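Tryptophan synthase alpha-subunit (Pyrococcus furiosus, PDB 1GEQ) cleaves indoleglycerol phosphate to indole and glyceraldehyde 3-phosphate in an aldol reaction, as the alpha subunit of tryptophan synthase. Local coordinates at residues 184-187 with 188-192. Residues are numbered along the deposited sequence; the frame is centred on the assembly and turned at random.
Sequences RRAK and RICRN
R188 runs its long side chain back across that of R185. Its CG stands anti to the backbone N (chi1 -168°) and a bend at chi3 swings the guanidinium back toward R185, bringing the CG of R185 to 3.8 Å from NH1 of R188, at the guanidinium edge. Such a residue suits an exposed site late in a helix, its methylenes packing while its charged end reaches D146 of helix 146-155: NH2 makes a salt bridge there, and a water weakly links NH1 to NH2 of R184, itself paired with D181. The backbone N of R188 is held weakly, shared between the carbonyls of R184 and R185.

At I189 the backbone N bonds to O of A186, three residues back, at 3.0 Å, the donor well above the carbonyl plane, with a weak bond to O of R185 besides. The branched side chain sends CG1 to 3.5 Å from O of R185, and lies on D146 and K150.

C190 follows with a nearly straight bond, its N 2.8 Å from O of A186, which thus accepts two amides. Its SG packs 4.3 Å from CB of buried A186, two small groups meeting. A second water lies within hydrogen-bonding distance of both O of K187 and O of C190.

Beyond, D153 receives the amides of R191 and N192, tying the exit of helix 177-189 to helix 146-155 as the chain heads for strand 194-197 of the TIM barrel.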
ATOM      1  N   ARG A 184     -14.283  -0.364  13.146  1.00 20.33           N
ATOM      2  CA  ARG A 184     -14.729  -0.169  14.523  1.00 23.23           C
ATOM      3  C   ARG A 184     -14.011  -1.142  15.453  1.00 22.47           C
ATOM      4  O   ARG A 184     -13.462  -0.746  16.483  1.00 21.82           O
ATOM      5  CB  ARG A 184     -16.241  -0.392  14.638  1.00 28.62           C
ATOM      6  CG  ARG A 184     -16.813   0.041  15.982  1.00 39.93           C
ATOM      7  CD  ARG A 184     -18.164  -0.602  16.276  1.00 47.70           C
ATOM      8  NE  ARG A 184     -18.022  -2.012  16.636  1.00 55.92           N
ATOM      9  CZ  ARG A 184     -18.426  -3.031  15.882  1.00 58.81           C
ATOM     10  NH1 ARG A 184     -19.006  -2.806  14.710  1.00 60.37           N
ATOM     11  NH2 ARG A 184     -18.246  -4.275  16.301  1.00 60.85           N
ATOM     12  N   ARG A 185     -14.030  -2.419  15.082  1.00 19.17           N
ATOM     13  CA  ARG A 185     -13.382  -3.475  15.850  1.00 20.07           C
ATOM     14  C   ARG A 185     -11.884  -3.220  15.973  1.00 19.48           C
ATOM     15  O   ARG A 185     -11.304  -3.358  17.052  1.00 18.05           O
ATOM     16  CB  ARG A 185     -13.634  -4.843  15.179  1.00 22.35           C
ATOM     17  CG  ARG A 185     -14.984  -5.463  15.530  1.00 28.66           C
ATOM     18  CD  ARG A 185     -15.456  -6.454  14.477  1.00 29.30           C
ATOM     19  NE  ARG A 185     -14.396  -7.341  14.023  1.00 35.10           N
ATOM     20  CZ  ARG A 185     -14.264  -7.760  12.771  1.00 34.62           C
ATOM     21  NH1 ARG A 185     -15.121  -7.371  11.843  1.00 42.34           N
ATOM     22  NH2 ARG A 185     -13.278  -8.568  12.443  1.00 37.90           N
ATOM     23  N   ALA A 186     -11.255  -2.844  14.864  1.00 18.13           N
ATOM     24  CA  ALA A 186      -9.820  -2.595  14.876  1.00 18.92           C
ATOM     25  C   ALA A 186      -9.406  -1.470  15.837  1.00 16.60           C
ATOM     26  O   ALA A 186      -8.438  -1.614  16.572  1.00 19.98           O
ATOM     27  CB  ALA A 186      -9.338  -2.282  13.465  1.00 17.54           C
ATOM     28  N   LYS A 187     -10.143  -0.363  15.828  1.00 19.22           N
ATOM     29  CA  LYS A 187      -9.821   0.772  16.694  1.00 21.02           C
ATOM     30  C   LYS A 187      -9.973   0.401  18.168  1.00 22.56           C
ATOM     31  O   LYS A 187      -9.382   1.034  19.035  1.00 24.45           O
ATOM     32  CB  LYS A 187     -10.710   1.981  16.368  1.00 21.29           C
ATOM     33  CG  LYS A 187     -10.527   2.553  14.955  1.00 21.06           C
ATOM     34  CD  LYS A 187      -9.044   2.689  14.570  1.00 22.29           C
ATOM     35  CE  LYS A 187      -8.229   3.408  15.643  1.00 24.29           C
ATOM     36  NZ  LYS A 187      -8.316   4.885  15.609  1.00 23.17           N
ATOM     37  N   ARG A 188     -10.740  -0.647  18.437  1.00 23.27           N
ATOM     38  CA  ARG A 188     -10.966  -1.104  19.800  1.00 26.42           C
ATOM     39  C   ARG A 188      -9.842  -2.014  20.280  1.00 24.80           C
ATOM     40  O   ARG A 188      -9.626  -2.185  21.477  1.00 25.27           O
ATOM     41  CB  ARG A 188     -12.284  -1.877  19.864  1.00 32.29           C
ATOM     42  CG  ARG A 188     -12.772  -2.165  21.262  1.00 40.79           C
ATOM     43  CD  ARG A 188     -13.940  -3.137  21.233  1.00 45.37           C
ATOM     44  NE  ARG A 188     -13.487  -4.522  21.222  1.00 49.56           N
ATOM     45  CZ  ARG A 188     -13.780  -5.408  20.277  1.00 50.21           C
ATOM     46  NH1 ARG A 188     -14.532  -5.060  19.244  1.00 51.17           N
ATOM     47  NH2 ARG A 188     -13.326  -6.651  20.373  1.00 51.78           N
ATOM     48  N   ILE A 189      -9.120  -2.583  19.328  1.00 23.19           N
ATOM     49  CA  ILE A 189      -8.057  -3.523  19.641  1.00 22.91           C
ATOM     50  C   ILE A 189      -6.627  -3.079  19.392  1.00 21.71           C
ATOM     51  O   ILE A 189      -5.755  -3.309  20.227  1.00 21.08           O
ATOM     52  CB  ILE A 189      -8.276  -4.836  18.850  1.00 25.41           C
ATOM     53  CG1 ILE A 189      -9.603  -5.467  19.262  1.00 25.69           C
ATOM     54  CG2 ILE A 189      -7.114  -5.811  19.081  1.00 24.76           C
ATOM     55  CD1 ILE A 189      -9.993  -6.677  18.425  1.00 26.13           C
ATOM     56  N   CYS A 190      -6.386  -2.461  18.239  1.00 18.12           N
ATOM     57  CA  CYS A 190      -5.039  -2.075  17.861  1.00 16.77           C
ATOM     58  C   CYS A 190      -4.399  -0.884  18.555  1.00 17.04           C
ATOM     59  O   CYS A 190      -5.026   0.149  18.741  1.00 16.44           O
ATOM     60  CB  CYS A 190      -4.984  -1.819  16.359  1.00 19.73           C
ATOM     61  SG  CYS A 190      -5.621  -3.193  15.395  1.00 16.67           S
ATOM     62  N   ARG A 191      -3.125  -1.061  18.910  1.00 16.14           N
ATOM     63  CA  ARG A 191      -2.343   0.003  19.519  1.00 20.64           C
ATOM     64  C   ARG A 191      -1.665   0.722  18.342  1.00 19.93           C
ATOM     65  O   ARG A 191      -1.399   1.922  18.402  1.00 19.37           O
ATOM     66  CB  ARG A 191      -1.312  -0.588  20.495  1.00 22.41           C
ATOM     67  CG  ARG A 191      -1.968  -1.218  21.732  1.00 27.41           C
ATOM     68  CD  ARG A 191      -0.966  -1.784  22.729  1.00 34.08           C
ATOM     69  NE  ARG A 191      -1.574  -1.953  24.052  1.00 44.31           N
ATOM     70  CZ  ARG A 191      -2.240  -3.033  24.459  1.00 49.98           C
ATOM     71  NH1 ARG A 191      -2.396  -4.070  23.645  1.00 54.73           N
ATOM     72  NH2 ARG A 191      -2.769  -3.065  25.676  1.00 51.18           N
ATOM     73  N   ASN A 192      -1.404  -0.021  17.264  1.00 19.14           N
ATOM     74  CA  ASN A 192      -0.795   0.551  16.059  1.00 18.54           C
ATOM     75  C   ASN A 192      -1.810   1.414  15.322  1.00 18.54           C
ATOM     76  O   ASN A 192      -3.014   1.257  15.504  1.00 19.04           O
ATOM     77  CB  ASN A 192      -0.339  -0.547  15.095  1.00 22.45           C
ATOM     78  CG  ASN A 192       1.009  -1.115  15.449  1.00 20.08           C
ATOM     79  OD1 ASN A 192       1.111  -2.220  15.988  1.00 25.37           O
ATOM     80  ND2 ASN A 192       2.057  -0.364  15.153  1.00 21.31           N
TER
HETATM   81  O   HOH W   1     -17.059  -6.463  18.046  1.00 57.18           O
HETATM   82  O   HOH W   2      -6.851   2.146  18.472  1.00 19.82           O